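Side-chain contacts in YCAC GENE product (Escherichia coli, PDB 1YAC), which forms an octameric hydrolase of unknown specificity, built on the three-layer alpha-beta-alpha fold of the isochorismatase family: residues P4-D9 / G159-T164; K37-A42 / V136-G141; I88-W91 / D95-K98; A99-G104 / I127-D132. One frame throughout, in Å; residues are numbered along the deposited sequence.

Contact 1: residues P4-D9 / G159-T164; sequences PYVRLD and GAQLMT
Val6 and Gln161 mark the nearest backbone approach of 4-9 and 159-164, yet their CA atoms stand 9.0 Å apart, so side chains and not strand pairing join the N-terminal loop to strand 161-163. Gln161 spans the gap: with CG anti to the carbonyl carbon (chi1 -66°) and the chain extended beyond it, the amide reaches the loop. NE2 donates to Val6 O over 2.8 Å with a nearly straight N-H...O angle of 165°, lying in the carbonyl plane on a lone pair, while the acceptor stays close to the plane of the amide. The other end of the amide works through water 1, which donates to Gln161 OE1 at 2.9 Å and accepts from Val6 N, also at 2.9 Å. Both polar backbone atoms of Val6, the centre of an inverse gamma turn, are thus read by one amide, which fixes which way round it sits; Arg154 of the second subunit adds a bond to OE1. A leucine in place of Gln161 would probably leave Val6 O without its donor and that arginine without this acceptor. Further along, Leu8 and Met163 meet tip to tip, CD1 lying 4.0 Å from SD, and the bend of the methionine at chi3 (85°) brings CE to 4.1 Å from the same CD1. Leu8 and Met163 both lie on Phe134 of strand 132-136; helix 165-173 closes over Leu8 with Val168 and Leu172, and its Glu171 binds Leu8 N and Tyr5 OH.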
loop_
_atom_site.group_PDB
_atom_site.type_symbol
_atom_site.label_atom_id
_atom_site.label_comp_id
_atom_site.label_asym_id
_atom_site.label_seq_id
_atom_site.Cartn_x
_atom_site.Cartn_y
_atom_site.Cartn_z
ATOM N N PRO A 4 -5.168 33.207 -15.121
ATOM C CA PRO A 4 -3.937 33.284 -15.900
ATOM C C PRO A 4 -3.049 32.115 -15.517
ATOM O O PRO A 4 -3.095 31.638 -14.380
ATOM C CB PRO A 4 -3.295 34.584 -15.405
ATOM C CG PRO A 4 -4.440 35.372 -14.878
ATOM C CD PRO A 4 -5.266 34.335 -14.183
ATOM N N TYR A 5 -2.252 31.654 -16.472
ATOM C CA TYR A 5 -1.304 30.573 -16.226
ATOM C C TYR A 5 -0.035 31.307 -15.760
ATOM O O TYR A 5 0.651 31.940 -16.570
ATOM C CB TYR A 5 -1.070 29.818 -17.539
ATOM C CG TYR A 5 0.022 28.760 -17.570
ATOM C CD1 TYR A 5 0.587 28.230 -16.399
ATOM C CD2 TYR A 5 0.467 28.275 -18.791
ATOM C CE1 TYR A 5 1.573 27.228 -16.468
ATOM C CE2 TYR A 5 1.442 27.295 -18.876
ATOM C CZ TYR A 5 1.993 26.772 -17.722
ATOM O OH TYR A 5 2.963 25.797 -17.849
ATOM N N VAL A 6 0.211 31.299 -14.450
ATOM C CA VAL A 6 1.381 31.959 -13.863
ATOM C C VAL A 6 2.508 30.920 -13.893
ATOM O O VAL A 6 2.681 30.123 -12.961
ATOM C CB VAL A 6 1.082 32.438 -12.404
ATOM C CG1 VAL A 6 2.300 33.144 -11.784
ATOM C CG2 VAL A 6 -0.123 33.360 -12.403
ATOM N N ARG A 7 3.229 30.896 -15.010
ATOM C CA ARG A 7 4.308 29.939 -15.210
ATOM C C ARG A 7 5.706 30.456 -14.915
ATOM O O ARG A 7 5.991 31.647 -15.070
ATOM C CB ARG A 7 4.244 29.357 -16.618
ATOM C CG ARG A 7 4.320 30.350 -17.762
ATOM C CD ARG A 7 4.509 29.561 -19.060
ATOM N NE ARG A 7 4.379 30.361 -20.275
ATOM C CZ ARG A 7 4.509 29.867 -21.504
ATOM N NH1 ARG A 7 4.769 28.579 -21.688
ATOM N NH2 ARG A 7 4.391 30.663 -22.555
ATOM N N LEU A 8 6.567 29.543 -14.471
ATOM C CA LEU A 8 7.948 29.861 -14.142
ATOM C C LEU A 8 8.661 30.497 -15.316
ATOM O O LEU A 8 8.517 30.070 -16.461
ATOM C CB LEU A 8 8.696 28.610 -13.695
ATOM C CG LEU A 8 8.306 28.082 -12.314
ATOM C CD1 LEU A 8 8.948 26.693 -12.089
ATOM C CD2 LEU A 8 8.746 29.076 -11.234
ATOM N N ASP A 9 9.414 31.538 -14.992
ATOM C CA ASP A 9 10.166 32.329 -15.947
ATOM C C ASP A 9 11.602 32.282 -15.439
ATOM O O ASP A 9 11.907 32.820 -14.378
ATOM C CB ASP A 9 9.605 33.751 -15.915
ATOM C CG ASP A 9 10.301 34.697 -16.877
ATOM O OD1 ASP A 9 11.419 34.405 -17.368
ATOM O OD2 ASP A 9 9.715 35.775 -17.118
ATOM N N GLY A 159 -2.632 29.667 -2.076
ATOM C CA GLY A 159 -2.283 30.098 -3.415
ATOM C C GLY A 159 -0.943 29.593 -3.935
ATOM O O GLY A 159 -0.518 29.986 -5.009
ATOM N N ALA A 160 -0.264 28.733 -3.186
ATOM C CA ALA A 160 1.015 28.191 -3.660
ATOM C C ALA A 160 0.752 27.211 -4.797
ATOM O O ALA A 160 -0.267 26.515 -4.799
ATOM C CB ALA A 160 1.735 27.477 -2.534
ATOM N N GLN A 161 1.628 27.198 -5.797
ATOM C CA GLN A 161 1.495 26.254 -6.898
ATOM C C GLN A 161 2.362 25.045 -6.531
ATOM O O GLN A 161 3.541 25.195 -6.198
ATOM C CB GLN A 161 1.960 26.883 -8.214
ATOM C CG GLN A 161 1.072 28.038 -8.676
ATOM C CD GLN A 161 1.318 28.441 -10.118
ATOM O OE1 GLN A 161 0.979 27.698 -11.044
ATOM N NE2 GLN A 161 1.896 29.623 -10.324
ATOM N N LEU A 162 1.757 23.860 -6.506
ATOM C CA LEU A 162 2.480 22.644 -6.163
ATOM C C LEU A 162 3.072 22.073 -7.433
ATOM O O LEU A 162 2.353 21.814 -8.393
ATOM C CB LEU A 162 1.541 21.621 -5.507
ATOM C CG LEU A 162 0.769 22.082 -4.264
ATOM C CD1 LEU A 162 0.051 20.884 -3.687
ATOM C CD2 LEU A 162 1.689 22.713 -3.221
ATOM N N MET A 163 4.391 21.928 -7.444
ATOM C CA MET A 163 5.096 21.401 -8.596
ATOM C C MET A 163 6.138 20.359 -8.167
ATOM O O MET A 163 6.364 20.122 -6.971
ATOM C CB MET A 163 5.759 22.559 -9.374
ATOM C CG MET A 163 4.762 23.368 -10.263
ATOM S SD MET A 163 5.588 24.621 -11.203
ATOM C CE MET A 163 6.109 23.724 -12.607
ATOM N N THR A 164 6.710 19.677 -9.150
ATOM C CA THR A 164 7.737 18.678 -8.879
ATOM C C THR A 164 8.949 19.059 -9.728
ATOM O O THR A 164 8.792 19.761 -10.732
ATOM C CB THR A 164 7.194 17.237 -9.095
ATOM O OG1 THR A 164 6.373 17.189 -10.265
ATOM C CG2 THR A 164 6.323 16.844 -7.887
HETATM O O HOH W 1 -0.802 29.265 -12.691
#

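Contact 2: residues K37-A42 / V136-G141; sequences KNNVLA and VTDASG
Asn39 has CG anti to the carbonyl carbon (chi1 -71°), which aims its amide at the turn, while Asp138 holds CG between its own backbone N and carbonyl carbon (chi1 66°), placing OD2 for a water and OD1 for Trp165 N. The two side chains cross at about a right angle; the amide bonds directly to the backbone O of Asp138 and reaches the carboxylate only through that water. Asn39 ND2 donates to Asp138 O at 2.9 Å, a bent bond (N-H...O 143°) whose donor is tilted from the carbonyl plane. Water 2 makes the second link, accepting from Asn39 ND2 at 3.0 Å and donating to Asp138 OD2 at 2.8 Å. Trp165 NE1 bonds Asn39 OD1, so the orientation of the buried amide is defined at both ends. A leucine at Asn39 would probably leave Asp138 O and Trp165 NE1 without their mates. Beside this polar link the backbones come close, Val40 CA lying 4.9 Å from Ala139 CA, consistent with the small side chain of Ala139. Ala139 CB rests 4.1 Å from Asn39 O. The type I turn 136-139 is held at Val136 O, which takes Ala139 N (3.2 Å) and Ser140 OG (2.9 Å) from opposite faces of its plane. The contact seats helix 33-49 against the loop leaving strand 132-136, at the C-terminal end of the parallel sheet, where alpha-beta-alpha sandwich enzymes, isochorismatase relatives among them, generally place their active sites.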
loop_
_atom_site.group_PDB
_atom_site.type_symbol
_atom_site.label_atom_id
_atom_site.label_comp_id
_atom_site.label_asym_id
_atom_site.label_seq_id
_atom_site.Cartn_x
_atom_site.Cartn_y
_atom_site.Cartn_z
ATOM N N LYS A 37 17.061 11.708 -2.201
ATOM C CA LYS A 37 18.391 12.230 -2.471
ATOM C C LYS A 37 18.496 12.665 -3.935
ATOM O O LYS A 37 18.967 13.770 -4.230
ATOM C CB LYS A 37 19.480 11.190 -2.166
ATOM C CG LYS A 37 20.878 11.674 -2.554
ATOM C CD LYS A 37 21.915 10.558 -2.599
ATOM C CE LYS A 37 23.235 11.084 -3.135
ATOM N NZ LYS A 37 24.227 10.003 -3.299
ATOM N N ASN A 38 18.065 11.800 -4.849
ATOM C CA ASN A 38 18.121 12.124 -6.271
ATOM C C ASN A 38 17.354 13.404 -6.595
ATOM O O ASN A 38 17.851 14.265 -7.333
ATOM C CB ASN A 38 17.559 10.982 -7.113
ATOM C CG ASN A 38 17.566 11.302 -8.600
ATOM O OD1 ASN A 38 18.627 11.571 -9.191
ATOM N ND2 ASN A 38 16.388 11.297 -9.210
ATOM N N ASN A 39 16.154 13.533 -6.030
ATOM C CA ASN A 39 15.296 14.701 -6.263
ATOM C C ASN A 39 15.905 16.003 -5.739
ATOM O O ASN A 39 15.854 17.042 -6.409
ATOM C CB ASN A 39 13.912 14.481 -5.642
ATOM C CG ASN A 39 13.085 13.438 -6.395
ATOM O OD1 ASN A 39 13.464 12.994 -7.482
ATOM N ND2 ASN A 39 11.946 13.052 -5.821
ATOM N N VAL A 40 16.460 15.964 -4.534
ATOM C CA VAL A 40 17.090 17.157 -3.966
ATOM C C VAL A 40 18.287 17.576 -4.835
ATOM O O VAL A 40 18.472 18.766 -5.148
ATOM C CB VAL A 40 17.560 16.900 -2.506
ATOM C CG1 VAL A 40 18.383 18.088 -1.973
ATOM C CG2 VAL A 40 16.349 16.673 -1.610
ATOM N N LEU A 41 19.090 16.600 -5.246
ATOM C CA LEU A 41 20.253 16.904 -6.079
ATOM C C LEU A 41 19.807 17.375 -7.462
ATOM O O LEU A 41 20.480 18.179 -8.098
ATOM C CB LEU A 41 21.180 15.690 -6.184
ATOM C CG LEU A 41 21.746 15.201 -4.847
ATOM C CD1 LEU A 41 22.727 14.060 -5.098
ATOM C CD2 LEU A 41 22.437 16.346 -4.127
ATOM N N ALA A 42 18.677 16.862 -7.930
ATOM C CA ALA A 42 18.148 17.254 -9.233
ATOM C C ALA A 42 17.785 18.727 -9.183
ATOM O O ALA A 42 18.101 19.475 -10.113
ATOM C CB ALA A 42 16.924 16.418 -9.585
ATOM N N VAL A 136 8.328 22.752 -4.490
ATOM C CA VAL A 136 8.797 21.524 -5.134
ATOM C C VAL A 136 8.488 20.408 -4.132
ATOM O O VAL A 136 9.288 20.099 -3.245
ATOM C CB VAL A 136 10.300 21.581 -5.461
ATOM C CG1 VAL A 136 10.650 20.483 -6.432
ATOM C CG2 VAL A 136 10.664 22.925 -6.069
ATOM N N THR A 137 7.334 19.778 -4.316
ATOM C CA THR A 137 6.847 18.757 -3.394
ATOM C C THR A 137 7.644 17.465 -3.345
ATOM O O THR A 137 7.542 16.716 -2.369
ATOM C CB THR A 137 5.365 18.429 -3.662
ATOM O OG1 THR A 137 5.227 17.900 -4.981
ATOM C CG2 THR A 137 4.508 19.683 -3.535
ATOM N N ASP A 138 8.365 17.157 -4.424
ATOM C CA ASP A 138 9.171 15.944 -4.424
ATOM C C ASP A 138 10.624 16.160 -3.978
ATOM O O ASP A 138 11.401 15.205 -3.918
ATOM C CB ASP A 138 9.038 15.153 -5.736
ATOM C CG ASP A 138 9.602 15.875 -6.940
ATOM O OD1 ASP A 138 9.909 17.086 -6.860
ATOM O OD2 ASP A 138 9.728 15.211 -7.994
ATOM N N ALA A 139 10.971 17.406 -3.639
ATOM C CA ALA A 139 12.299 17.737 -3.119
ATOM C C ALA A 139 12.155 18.298 -1.684
ATOM O O ALA A 139 13.081 18.912 -1.143
ATOM C CB ALA A 139 13.018 18.738 -4.022
ATOM N N SER A 140 10.965 18.134 -1.109
ATOM C CA SER A 140 10.659 18.566 0.255
ATOM C C SER A 140 10.248 17.291 0.978
ATOM O O SER A 140 9.573 16.450 0.391
ATOM C CB SER A 140 9.504 19.565 0.258
ATOM O OG SER A 140 9.863 20.738 -0.467
ATOM N N GLY A 141 10.684 17.119 2.222
ATOM C CA GLY A 141 10.364 15.885 2.924
ATOM C C GLY A 141 9.820 16.071 4.319
ATOM O O GLY A 141 10.071 17.095 4.971
HETATM O O HOH W 2 9.724 12.415 -7.752
#

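Contact 3: residues I88-W91 / D95-K98; sequences INAW and DFVK
Ala90 and Phe96 form one half of the tight part of this contact: the alanine methyl CB sits over the centre of the phenylalanine ring, 3.6 Å from its centroid and 8° off the normal, a CH-pi contact. The other half pairs Val97 with Trp91, where CG2 of the valine stands 3.6 Å from the centroid of the five-membered ring, only 2° from its normal. Between the two pairs, Trp91 CE3 comes to the edge of the Phe96 ring in its plane, 3.9 Å from Phe96 CE2. Phe96 has CG anti to the backbone N (chi1 -178°), which turns the ring so that one face meets Ala90 CB. Val97 CG2 also lies 3.0 Å from Trp91 O, a tight and probably somewhat strained contact. The outer side of the helix is looser: Asp95 and Lys98 are exposed, Val97 is itself only partly buried, and toward the surface Trp91 NE1 is bonded to Glu129 OE2. At the inner side Phe96 continues onto Ile55 and Thr57 of strand 54-59. Asn89 OD1 accepts from Trp91 N at 2.9 Å, an Asx turn that leads through the 3-10 segment 90-91 into helix 94-102, where Asn93 OD1 bonds Phe96 N.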
loop_
_atom_site.group_PDB
_atom_site.type_symbol
_atom_site.label_atom_id
_atom_site.label_comp_id
_atom_site.label_asym_id
_atom_site.label_seq_id
_atom_site.Cartn_x
_atom_site.Cartn_y
_atom_site.Cartn_z
ATOM N N ILE A 88 12.457 29.569 13.386
ATOM C CA ILE A 88 11.998 28.345 12.735
ATOM C C ILE A 88 11.525 28.667 11.320
ATOM O O ILE A 88 11.898 27.987 10.367
ATOM C CB ILE A 88 10.914 27.645 13.592
ATOM C CG1 ILE A 88 11.550 27.148 14.901
ATOM C CG2 ILE A 88 10.298 26.493 12.823
ATOM C CD1 ILE A 88 10.594 26.452 15.865
ATOM N N ASN A 89 10.669 29.677 11.190
ATOM C CA ASN A 89 10.209 30.131 9.867
ATOM C C ASN A 89 11.355 31.033 9.355
ATOM O O ASN A 89 11.679 32.052 9.980
ATOM C CB ASN A 89 8.933 30.961 9.991
ATOM C CG ASN A 89 8.496 31.550 8.669
ATOM O OD1 ASN A 89 9.154 31.389 7.646
ATOM N ND2 ASN A 89 7.362 32.222 8.679
ATOM N N ALA A 90 11.998 30.636 8.252
ATOM C CA ALA A 90 13.099 31.405 7.668
ATOM C C ALA A 90 12.707 32.847 7.377
ATOM O O ALA A 90 13.549 33.749 7.442
ATOM C CB ALA A 90 13.591 30.745 6.386
ATOM N N TRP A 91 11.431 33.062 7.051
ATOM C CA TRP A 91 10.941 34.407 6.765
ATOM C C TRP A 91 11.037 35.335 7.975
ATOM O O TRP A 91 10.997 36.542 7.816
ATOM C CB TRP A 91 9.509 34.382 6.234
ATOM C CG TRP A 91 9.267 35.500 5.269
ATOM C CD1 TRP A 91 8.705 36.725 5.541
ATOM C CD2 TRP A 91 9.600 35.517 3.873
ATOM N NE1 TRP A 91 8.673 37.494 4.401
ATOM C CE2 TRP A 91 9.216 36.778 3.365
ATOM C CE3 TRP A 91 10.188 34.582 3.003
ATOM C CZ2 TRP A 91 9.400 37.130 2.020
ATOM C CZ3 TRP A 91 10.368 34.932 1.672
ATOM C CH2 TRP A 91 9.976 36.196 1.193
ATOM N N ASP A 95 17.936 38.590 7.696
ATOM C CA ASP A 95 18.958 38.359 6.679
ATOM C C ASP A 95 18.393 37.510 5.553
ATOM O O ASP A 95 18.705 37.738 4.384
ATOM C CB ASP A 95 20.174 37.643 7.267
ATOM C CG ASP A 95 21.097 38.576 8.014
ATOM O OD1 ASP A 95 20.938 39.807 7.888
ATOM O OD2 ASP A 95 21.998 38.082 8.715
ATOM N N PHE A 96 17.569 36.527 5.910
ATOM C CA PHE A 96 16.974 35.649 4.910
ATOM C C PHE A 96 16.078 36.442 3.954
ATOM O O PHE A 96 16.264 36.382 2.738
ATOM C CB PHE A 96 16.187 34.514 5.581
ATOM C CG PHE A 96 15.579 33.546 4.608
ATOM C CD1 PHE A 96 16.343 32.520 4.062
ATOM C CD2 PHE A 96 14.239 33.669 4.220
ATOM C CE1 PHE A 96 15.789 31.627 3.147
ATOM C CE2 PHE A 96 13.677 32.778 3.307
ATOM C CZ PHE A 96 14.457 31.759 2.771
ATOM N N VAL A 97 15.135 37.205 4.505
ATOM C CA VAL A 97 14.219 37.997 3.680
ATOM C C VAL A 97 14.998 38.986 2.804
ATOM O O VAL A 97 14.709 39.137 1.612
ATOM C CB VAL A 97 13.154 38.751 4.533
ATOM C CG1 VAL A 97 12.200 39.506 3.618
ATOM C CG2 VAL A 97 12.350 37.770 5.380
ATOM N N LYS A 98 16.016 39.621 3.380
ATOM C CA LYS A 98 16.841 40.569 2.634
ATOM C C LYS A 98 17.473 39.880 1.421
ATOM O O LYS A 98 17.418 40.396 0.297
ATOM C CB LYS A 98 17.942 41.136 3.529
ATOM C CG LYS A 98 17.714 42.557 3.977
ATOM C CD LYS A 98 18.892 43.065 4.798
ATOM C CE LYS A 98 20.185 43.022 3.994
ATOM N NZ LYS A 98 21.345 43.543 4.782
#

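Contact 4: residues A99-G104 / I127-D132; sequences AVKATG and IEEGFD
Lys101 and Glu129 make the polar part of the first shell, a salt bridge in which NZ donates to OE1 at 2.9 Å, meeting that oxygen on the syn side and 17° out of the carboxylate plane. Apolar contact lies alongside: Lys101 CG comes to the edge of the Phe131 ring, 4.1 Å from CZ, and Val100 CG1 approaches CZ obliquely at 4.2 Å. Lys101 can serve both partners because its chain is extended beyond CG, the early methylene at the ring and the amine further out. Glu129 answers with a chain bent at chi2 (-125°), and the bond of its OE2 to Trp91 probably helps to orient the carboxylate. This bridge is at the surface, and Lys101 also touches a crystal neighbour, so the pose of its end may partly reflect the lattice. Behind these groups, Val100 O accepts from Thr103 OG1 at 2.7 Å and from Thr103 N at 3.1 Å, while Gly130, at positive phi, closes a Schellman motif that turns the chain toward Phe131. Phe131 and Val100 both lie on Leu108 of strand 107-112. The contact joins the last turn of helix 94-102 to the turn that leads from helix 115-128, the connecting helix of a beta-alpha-beta crossover from strand 107-112, into strand 132-136.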
loop_
_atom_site.group_PDB
_atom_site.type_symbol
_atom_site.label_atom_id
_atom_site.label_comp_id
_atom_site.label_asym_id
_atom_site.label_seq_id
_atom_site.Cartn_x
_atom_site.Cartn_y
_atom_site.Cartn_z
ATOM N N ALA A 99 18.029 38.691 1.641
ATOM C CA ALA A 99 18.659 37.945 0.553
ATOM C C ALA A 99 17.625 37.601 -0.523
ATOM O O ALA A 99 17.886 37.775 -1.718
ATOM C CB ALA A 99 19.330 36.678 1.084
ATOM N N VAL A 100 16.442 37.158 -0.097
ATOM C CA VAL A 100 15.380 36.815 -1.040
ATOM C C VAL A 100 14.994 38.031 -1.880
ATOM O O VAL A 100 14.982 37.966 -3.109
ATOM C CB VAL A 100 14.120 36.280 -0.325
ATOM C CG1 VAL A 100 12.983 36.095 -1.338
ATOM C CG2 VAL A 100 14.435 34.958 0.366
ATOM N N LYS A 101 14.718 39.147 -1.215
ATOM C CA LYS A 101 14.333 40.360 -1.929
ATOM C C LYS A 101 15.456 40.910 -2.800
ATOM O O LYS A 101 15.194 41.487 -3.855
ATOM C CB LYS A 101 13.808 41.414 -0.952
ATOM C CG LYS A 101 12.482 40.996 -0.290
ATOM C CD LYS A 101 11.913 42.073 0.609
ATOM C CE LYS A 101 10.573 41.635 1.162
ATOM N NZ LYS A 101 9.919 42.704 1.954
ATOM N N ALA A 102 16.706 40.684 -2.395
ATOM C CA ALA A 102 17.858 41.168 -3.155
ATOM C C ALA A 102 18.004 40.459 -4.497
ATOM O O ALA A 102 18.709 40.944 -5.381
ATOM C CB ALA A 102 19.140 41.018 -2.349
ATOM N N THR A 103 17.395 39.287 -4.643
ATOM C CA THR A 103 17.483 38.569 -5.909
ATOM C C THR A 103 16.694 39.341 -6.968
ATOM O O THR A 103 16.940 39.195 -8.159
ATOM C CB THR A 103 16.895 37.136 -5.828
ATOM O OG1 THR A 103 15.483 37.200 -5.634
ATOM C CG2 THR A 103 17.514 36.341 -4.686
ATOM N N GLY A 104 15.711 40.112 -6.511
ATOM C CA GLY A 104 14.875 40.892 -7.403
ATOM C C GLY A 104 13.891 40.039 -8.183
ATOM O O GLY A 104 13.274 40.522 -9.141
ATOM N N ILE A 127 3.823 34.405 0.239
ATOM C CA ILE A 127 2.570 34.644 -0.473
ATOM C C ILE A 127 1.945 35.924 0.088
ATOM O O ILE A 127 1.504 36.789 -0.681
ATOM C CB ILE A 127 1.586 33.436 -0.334
ATOM C CG1 ILE A 127 2.053 32.281 -1.229
ATOM C CG2 ILE A 127 0.138 33.846 -0.689
ATOM C CD1 ILE A 127 1.321 30.970 -0.984
ATOM N N GLU A 128 1.962 36.081 1.410
ATOM C CA GLU A 128 1.396 37.292 2.013
ATOM C C GLU A 128 2.148 38.536 1.529
ATOM O O GLU A 128 1.561 39.598 1.353
ATOM C CB GLU A 128 1.443 37.236 3.541
ATOM C CG GLU A 128 0.970 38.532 4.192
ATOM C CD GLU A 128 0.925 38.470 5.707
ATOM O OE1 GLU A 128 0.665 37.385 6.272
ATOM O OE2 GLU A 128 1.122 39.527 6.341
ATOM N N GLU A 129 3.450 38.392 1.311
ATOM C CA GLU A 129 4.271 39.501 0.838
ATOM C C GLU A 129 4.092 39.796 -0.654
ATOM O O GLU A 129 4.665 40.753 -1.164
ATOM C CB GLU A 129 5.749 39.261 1.159
ATOM C CG GLU A 129 6.084 39.356 2.642
ATOM C CD GLU A 129 7.197 40.350 2.944
ATOM O OE1 GLU A 129 7.454 41.248 2.118
ATOM O OE2 GLU A 129 7.817 40.248 4.021
ATOM N N GLY A 130 3.312 38.979 -1.356
ATOM C CA GLY A 130 3.082 39.223 -2.764
ATOM C C GLY A 130 3.892 38.423 -3.757
ATOM O O GLY A 130 3.789 38.656 -4.962
ATOM N N PHE A 131 4.695 37.478 -3.286
ATOM C CA PHE A 131 5.486 36.660 -4.208
ATOM C C PHE A 131 4.657 35.529 -4.827
ATOM O O PHE A 131 3.653 35.093 -4.259
ATOM C CB PHE A 131 6.672 36.016 -3.476
ATOM C CG PHE A 131 7.755 36.984 -3.085
ATOM C CD1 PHE A 131 8.804 37.260 -3.956
ATOM C CD2 PHE A 131 7.747 37.587 -1.828
ATOM C CE1 PHE A 131 9.839 38.124 -3.573
ATOM C CE2 PHE A 131 8.767 38.447 -1.437
ATOM C CZ PHE A 131 9.815 38.713 -2.314
ATOM N N ASP A 132 5.071 35.070 -5.999
ATOM C CA ASP A 132 4.425 33.933 -6.639
ATOM C C ASP A 132 5.267 32.760 -6.161
ATOM O O ASP A 132 6.452 32.686 -6.459
ATOM C CB ASP A 132 4.468 34.071 -8.155
ATOM C CG ASP A 132 3.518 35.132 -8.640
ATOM O OD1 ASP A 132 2.432 35.253 -8.029
ATOM O OD2 ASP A 132 3.863 35.866 -9.587
#

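Contacts 3 and 4 are the nearest pair, with centres about 11 Å apart, and share helix 94-102; Trp91 of contact 3 bridges them by touching Val100, Glu129 and Phe131. Along the chain contact 3 closes before contact 4 opens, and both are nested inside the loop closed by contact 2, which lies in turn within that of contact 1. Contacts 1 and 2 have centres about 17 Å apart and meet where Met163 and Thr164 reach Thr137. The centres of contacts 1 and 4 are about 15 Å apart, and the two touch through Ile127 and Asp132. The set fastens loops and helix ends around one parallel six-stranded sheet, and all four contacts approach other subunits of the octamer.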